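Local coordinates for protein octenoyl-CoA reductase/carboxylase (Streptomyces sp., PDB 4A0S) that probably reduces and carboxylates 2-octenoyl-CoA with NADPH, supplying an extender unit for polyketide assembly in cinnabaramide biosynthesis, at residues H136-P141 with Q183-P188. Residues are numbered along the deposited sequence; the frame is centred on the assembly and turned at random.
Sequences HVIVHP and QLLPKP. With CO8 (octanoyl-coenzyme A), chain E.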
ATOM      1  N   HIS A 136       4.120 -35.554   2.290  1.00 17.70           N
ATOM      2  CA  HIS A 136       2.874 -35.291   1.600  1.00 17.83           C
ATOM      3  C   HIS A 136       2.837 -33.828   1.235  1.00 17.24           C
ATOM      4  O   HIS A 136       2.967 -32.952   2.096  1.00 17.66           O
ATOM      5  CB  HIS A 136       1.694 -35.650   2.489  1.00 17.78           C
ATOM      6  CG  HIS A 136       1.469 -37.125   2.606  1.00 18.79           C
ATOM      7  ND1 HIS A 136       0.284 -37.659   3.064  1.00 18.94           N
ATOM      8  CD2 HIS A 136       2.256 -38.180   2.278  1.00 19.04           C
ATOM      9  CE1 HIS A 136       0.365 -38.978   3.049  1.00 19.90           C
ATOM     10  NE2 HIS A 136       1.548 -39.320   2.568  1.00 20.23           N
ATOM     11  N   VAL A 137       2.688 -33.573  -0.051  1.00 16.98           N
ATOM     12  CA  VAL A 137       2.751 -32.222  -0.564  1.00 16.66           C
ATOM     13  C   VAL A 137       1.600 -31.908  -1.489  1.00 16.56           C
ATOM     14  O   VAL A 137       0.955 -32.790  -2.051  1.00 16.70           O
ATOM     15  CB  VAL A 137       4.060 -31.974  -1.350  1.00 16.53           C
ATOM     16  CG1 VAL A 137       5.276 -32.114  -0.427  1.00 16.65           C
ATOM     17  CG2 VAL A 137       4.164 -32.918  -2.535  1.00 16.62           C
ATOM     18  N   ILE A 138       1.340 -30.626  -1.629  1.00 16.33           N
ATOM     19  CA  ILE A 138       0.618 -30.168  -2.773  1.00 16.22           C
ATOM     20  C   ILE A 138       1.647 -29.410  -3.564  1.00 16.03           C
ATOM     21  O   ILE A 138       2.660 -28.967  -3.019  1.00 15.96           O
ATOM     22  CB  ILE A 138      -0.574 -29.312  -2.404  1.00 16.17           C
ATOM     23  CG1 ILE A 138      -0.147 -28.227  -1.411  1.00 16.05           C
ATOM     24  CG2 ILE A 138      -1.682 -30.208  -1.861  1.00 16.41           C
ATOM     25  CD1 ILE A 138      -1.150 -27.099  -1.243  1.00 15.97           C
ATOM     26  N   VAL A 139       1.417 -29.324  -4.857  1.00 15.99           N
ATOM     27  CA  VAL A 139       2.257 -28.540  -5.708  1.00 15.85           C
ATOM     28  C   VAL A 139       1.346 -27.462  -6.237  1.00 15.75           C
ATOM     29  O   VAL A 139       0.225 -27.755  -6.683  1.00 15.84           O
ATOM     30  CB  VAL A 139       2.819 -29.359  -6.867  1.00 15.96           C
ATOM     31  CG1 VAL A 139       3.519 -28.442  -7.868  1.00 15.86           C
ATOM     32  CG2 VAL A 139       3.739 -30.463  -6.345  1.00 16.10           C
ATOM     33  N   HIS A 140       1.816 -26.221  -6.155  1.00 15.60           N
ATOM     34  CA  HIS A 140       1.158 -25.112  -6.826  1.00 15.53           C
ATOM     35  C   HIS A 140       1.972 -24.731  -8.064  1.00 15.52           C
ATOM     36  O   HIS A 140       3.117 -25.136  -8.197  1.00 15.54           O
ATOM     37  CB  HIS A 140       0.938 -23.929  -5.877  1.00 15.42           C
ATOM     38  CG  HIS A 140       2.198 -23.260  -5.436  1.00 15.33           C
ATOM     39  ND1 HIS A 140       2.890 -22.381  -6.237  1.00 15.28           N
ATOM     40  CD2 HIS A 140       2.877 -23.323  -4.268  1.00 15.33           C
ATOM     41  CE1 HIS A 140       3.949 -21.934  -5.587  1.00 15.24           C
ATOM     42  NE2 HIS A 140       3.971 -22.500  -4.393  1.00 15.27           N
ATOM     43  N   PRO A 141       1.359 -23.976  -8.987  1.00 15.53           N
ATOM     44  CA  PRO A 141       1.912 -23.856 -10.336  1.00 15.61           C
ATOM     45  C   PRO A 141       3.029 -22.832 -10.552  1.00 15.55           C
ATOM     46  O   PRO A 141       3.579 -22.785 -11.645  1.00 15.66           O
ATOM     47  CB  PRO A 141       0.692 -23.448 -11.175  1.00 15.70           C
ATOM     48  CG  PRO A 141      -0.183 -22.717 -10.198  1.00 15.61           C
ATOM     49  CD  PRO A 141      -0.039 -23.537  -8.932  1.00 15.55           C
ATOM     50  N   GLN A 183       7.624 -24.752  -5.320  1.00 15.52           N
ATOM     51  CA  GLN A 183       6.242 -25.043  -5.695  1.00 15.49           C
ATOM     52  C   GLN A 183       5.548 -25.888  -4.640  1.00 15.56           C
ATOM     53  O   GLN A 183       4.344 -26.120  -4.723  1.00 15.56           O
ATOM     54  CB  GLN A 183       6.188 -25.804  -7.018  1.00 15.58           C
ATOM     55  CG  GLN A 183       6.687 -25.032  -8.212  1.00 15.57           C
ATOM     56  CD  GLN A 183       6.619 -25.887  -9.452  1.00 15.71           C
ATOM     57  OE1 GLN A 183       7.638 -26.314  -9.982  1.00 15.82           O
ATOM     58  NE2 GLN A 183       5.399 -26.194  -9.886  1.00 15.74           N
ATOM     59  N   LEU A 184       6.324 -26.348  -3.661  1.00 15.64           N
ATOM     60  CA  LEU A 184       5.847 -27.319  -2.680  1.00 15.78           C
ATOM     61  C   LEU A 184       5.314 -26.710  -1.408  1.00 15.77           C
ATOM     62  O   LEU A 184       5.948 -25.820  -0.817  1.00 15.73           O
ATOM     63  CB  LEU A 184       6.975 -28.280  -2.305  1.00 15.95           C
ATOM     64  CG  LEU A 184       7.383 -29.244  -3.410  1.00 16.04           C
ATOM     65  CD1 LEU A 184       8.543 -30.062  -2.951  1.00 16.24           C
ATOM     66  CD2 LEU A 184       6.221 -30.166  -3.763  1.00 16.12           C
ATOM     67  N   LEU A 185       4.174 -27.240  -0.968  1.00 15.85           N
ATOM     68  CA  LEU A 185       3.630 -26.936   0.339  1.00 15.92           C
ATOM     69  C   LEU A 185       3.170 -28.239   0.972  1.00 16.16           C
ATOM     70  O   LEU A 185       2.825 -29.178   0.255  1.00 16.23           O
ATOM     71  CB  LEU A 185       2.461 -25.968   0.222  1.00 15.81           C
ATOM     72  CG  LEU A 185       2.820 -24.567  -0.270  1.00 15.61           C
ATOM     73  CD1 LEU A 185       1.548 -23.767  -0.575  1.00 15.54           C
ATOM     74  CD2 LEU A 185       3.757 -23.870   0.746  1.00 15.64           C
ATOM     75  N   PRO A 186       3.164 -28.298   2.309  1.00 16.33           N
ATOM     76  CA  PRO A 186       2.617 -29.499   2.928  1.00 16.61           C
ATOM     77  C   PRO A 186       1.150 -29.644   2.579  1.00 16.62           C
ATOM     78  O   PRO A 186       0.371 -28.680   2.654  1.00 16.51           O
ATOM     79  CB  PRO A 186       2.795 -29.252   4.429  1.00 16.80           C
ATOM     80  CG  PRO A 186       3.007 -27.806   4.585  1.00 16.93           C
ATOM     81  CD  PRO A 186       3.649 -27.319   3.310  1.00 16.33           C
ATOM     82  N   LYS A 187       0.793 -30.835   2.143  1.00 16.78           N
ATOM     83  CA  LYS A 187      -0.592 -31.147   1.864  1.00 16.87           C
ATOM     84  C   LYS A 187      -1.404 -31.003   3.143  1.00 17.07           C
ATOM     85  O   LYS A 187      -0.993 -31.494   4.192  1.00 17.30           O
ATOM     86  CB  LYS A 187      -0.692 -32.577   1.353  1.00 17.08           C
ATOM     87  CG  LYS A 187      -2.109 -33.082   1.199  1.00 17.26           C
ATOM     88  CD  LYS A 187      -2.080 -34.569   0.971  1.00 17.64           C
ATOM     89  CE  LYS A 187      -3.420 -35.207   1.336  1.00 18.78           C
ATOM     90  NZ  LYS A 187      -3.665 -35.197   2.819  1.00 18.68           N
ATOM     91  N   PRO A 188      -2.559 -30.316   3.060  1.00 17.02           N
ATOM     92  CA  PRO A 188      -3.478 -30.253   4.187  1.00 17.31           C
ATOM     93  C   PRO A 188      -3.813 -31.679   4.615  1.00 17.86           C
ATOM     94  O   PRO A 188      -4.347 -32.456   3.822  1.00 18.10           O
ATOM     95  CB  PRO A 188      -4.700 -29.574   3.588  1.00 17.18           C
ATOM     96  CG  PRO A 188      -4.138 -28.698   2.546  1.00 16.83           C
ATOM     97  CD  PRO A 188      -3.033 -29.506   1.927  1.00 16.77           C
TER
HETATM   98  N1A CO8 E1446       2.018 -21.999 -33.321  1.00 37.18           N
HETATM   99  C2A CO8 E1446       3.288 -21.840 -32.943  1.00 37.68           C
HETATM  100  N3A CO8 E1446       3.713 -20.692 -32.426  1.00 37.23           N
HETATM  101  C4A CO8 E1446       2.847 -19.665 -32.275  1.00 37.02           C
HETATM  102  C5A CO8 E1446       1.515 -19.791 -32.653  1.00 36.86           C
HETATM  103  C6A CO8 E1446       1.105 -21.006 -33.194  1.00 37.56           C
HETATM  104  N6A CO8 E1446      -0.168 -21.180 -33.564  1.00 36.85           N
HETATM  105  N7A CO8 E1446       0.900 -18.638 -32.388  1.00 36.58           N
HETATM  106  C8A CO8 E1446       1.809 -17.811 -31.866  1.00 36.56           C
HETATM  107  N9A CO8 E1446       2.995 -18.437 -31.799  1.00 36.67           N
HETATM  108  C1B CO8 E1446       4.294 -17.916 -31.293  1.00 35.04           C
HETATM  109  C2B CO8 E1446       4.940 -16.962 -32.304  1.00 35.72           C
HETATM  110  O2B CO8 E1446       6.370 -17.167 -32.331  1.00 34.78           O
HETATM  111  C3B CO8 E1446       4.591 -15.607 -31.695  1.00 36.12           C
HETATM  112  O3B CO8 E1446       5.533 -14.620 -32.089  1.00 37.88           O
HETATM  113  P3B CO8 E1446       5.046 -13.607 -33.254  1.00 40.91           P
HETATM  114  O7A CO8 E1446       6.203 -13.647 -34.400  1.00 41.58           O
HETATM  115  O8A CO8 E1446       3.757 -14.252 -34.049  1.00 40.06           O
HETATM  116  O9A CO8 E1446       4.736 -12.262 -32.728  1.00 40.39           O
HETATM  117  C4B CO8 E1446       4.667 -15.868 -30.195  1.00 34.18           C
HETATM  118  O4B CO8 E1446       4.110 -17.180 -30.042  1.00 34.78           O
HETATM  119  C5B CO8 E1446       3.707 -14.970 -29.404  1.00 32.21           C
HETATM  120  O5B CO8 E1446       3.728 -15.357 -28.014  1.00 29.83           O
HETATM  121  P1A CO8 E1446       5.027 -14.980 -27.086  1.00 27.22           P
HETATM  122  O1A CO8 E1446       4.686 -15.568 -25.575  1.00 29.32           O
HETATM  123  O2A CO8 E1446       6.322 -15.564 -27.562  1.00 27.39           O
HETATM  124  O3A CO8 E1446       5.150 -13.339 -27.129  1.00 26.23           O
HETATM  125  P2A CO8 E1446       4.473 -12.224 -26.134  1.00 24.16           P
HETATM  126  O4A CO8 E1446       4.066 -10.982 -27.051  1.00 25.52           O
HETATM  127  O5A CO8 E1446       5.344 -11.816 -24.983  1.00 24.15           O
HETATM  128  O6A CO8 E1446       3.054 -12.852 -25.624  1.00 24.75           O
HETATM  129  CBP CO8 E1446       1.307 -13.465 -24.005  1.00 20.75           C
HETATM  130  CCP CO8 E1446       2.609 -12.671 -24.265  1.00 22.49           C
HETATM  131  CDP CO8 E1446       0.198 -12.739 -24.785  1.00 17.06           C
HETATM  132  CEP CO8 E1446       1.000 -13.366 -22.510  1.00 19.72           C
HETATM  133  CAP CO8 E1446       1.488 -14.951 -24.466  1.00 20.73           C
HETATM  134  OAP CO8 E1446       2.695 -15.581 -23.930  1.00 23.80           O
HETATM  135  C9P CO8 E1446       0.247 -15.852 -24.218  1.00 21.53           C
HETATM  136  O9P CO8 E1446      -0.743 -15.731 -24.951  1.00 20.79           O
HETATM  137  N8P CO8 E1446       0.339 -16.760 -23.220  1.00 22.54           N
HETATM  138  C7P CO8 E1446      -0.743 -17.749 -22.932  1.00 24.24           C
HETATM  139  C6P CO8 E1446      -1.653 -17.402 -21.720  1.00 28.55           C
HETATM  140  C5P CO8 E1446      -3.119 -17.730 -22.090  1.00 29.28           C
HETATM  141  O5P CO8 E1446      -3.663 -17.135 -23.017  1.00 32.30           O
HETATM  142  N4P CO8 E1446      -3.756 -18.750 -21.520  1.00 30.23           N
HETATM  143  C3P CO8 E1446      -3.439 -19.511 -20.317  1.00 27.46           C
HETATM  144  C2P CO8 E1446      -4.565 -19.062 -19.375  1.00 25.73           C
HETATM  145  S1P CO8 E1446      -3.911 -18.301 -17.842  1.00 19.43           S
HETATM  146  C1' CO8 E1446      -4.164 -19.644 -16.781  1.00 20.58           C
HETATM  147  O1' CO8 E1446      -5.058 -20.491 -16.960  1.00 23.01           O
HETATM  148  C2' CO8 E1446      -3.264 -19.698 -15.739  1.00 17.30           C
HETATM  149  C3' CO8 E1446      -3.294 -20.673 -14.767  1.00 14.75           C
HETATM  150  C4' CO8 E1446      -2.360 -20.623 -13.725  1.00 12.30           C
HETATM  151  C5' CO8 E1446      -1.150 -19.730 -13.953  1.00  8.34           C
HETATM  152  C6' CO8 E1446      -0.226 -19.997 -12.745  1.00  3.78           C
HETATM  153  C7' CO8 E1446       0.883 -18.983 -12.734  1.00  2.00           C
HETATM  154  C8' CO8 E1446       1.851 -19.364 -11.609  1.00  2.00           C
HETATM  155  O   HOH W   1      -1.421 -35.905   4.225  1.00  2.00           O
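Gln183 and His140 grip each other through backbone and side chain at once, a compact example of how a residue beside a strand end can prolong an antiparallel pairing. The amide of His140 donates to Gln183 O, in the plane of that carbonyl, while the extended Gln183 side chain carries NE2 back to His140 O at 3.0 Å, nearly straight (171°). His140 O lies almost exactly in the Gln183 amide plane, and OE1 accepts from Arg180 N, which fixes the amide's rotation. With chi1 at 67°, the imidazole of His140 folds back over Gln183, whose CA makes a CH-pi contact 3.9 Å from the ring centroid; His140 NE2 is hydrogen-bonded to His365 ND1. Shortening Gln183 to an alanine removes the amide, which would probably leave both His140 O and Arg180 N without this partner. The next residue, Pro141, lines the acyl pocket, with its CG 3.7 Å from C6' of the octanoyl chain.

The paired strands 136-139 and 184-186 belong to the GroES-like domain of this medium-chain dehydrogenase fold, where strand 136-139 also pairs with strand 117-124. Ile138 and Leu185 exchange two backbone N-H…O hydrogen bonds. On the face carrying Val139 and Leu184, Leu184 CD2 reaches Val139 CG2 and Val137 CG2, each at 3.6 Å, and Val67 of strand 64-73 packs on all three residues. Ile138 turns to the other face, its CG1 set between backbone N and carbonyl carbon (chi1 50°) and lying against Leu185 CB at 3.8 Å; helix 365-376 covers this side. At the far end Lys187 N bonds His136 O from well above the carbonyl plane, and one water in the imidazole plane links His136 ND1 to Lys187 NZ, an ammonium ringed by that water, Pro188 O, Leu191 O and Gly421 O, which must share its three hydrogens.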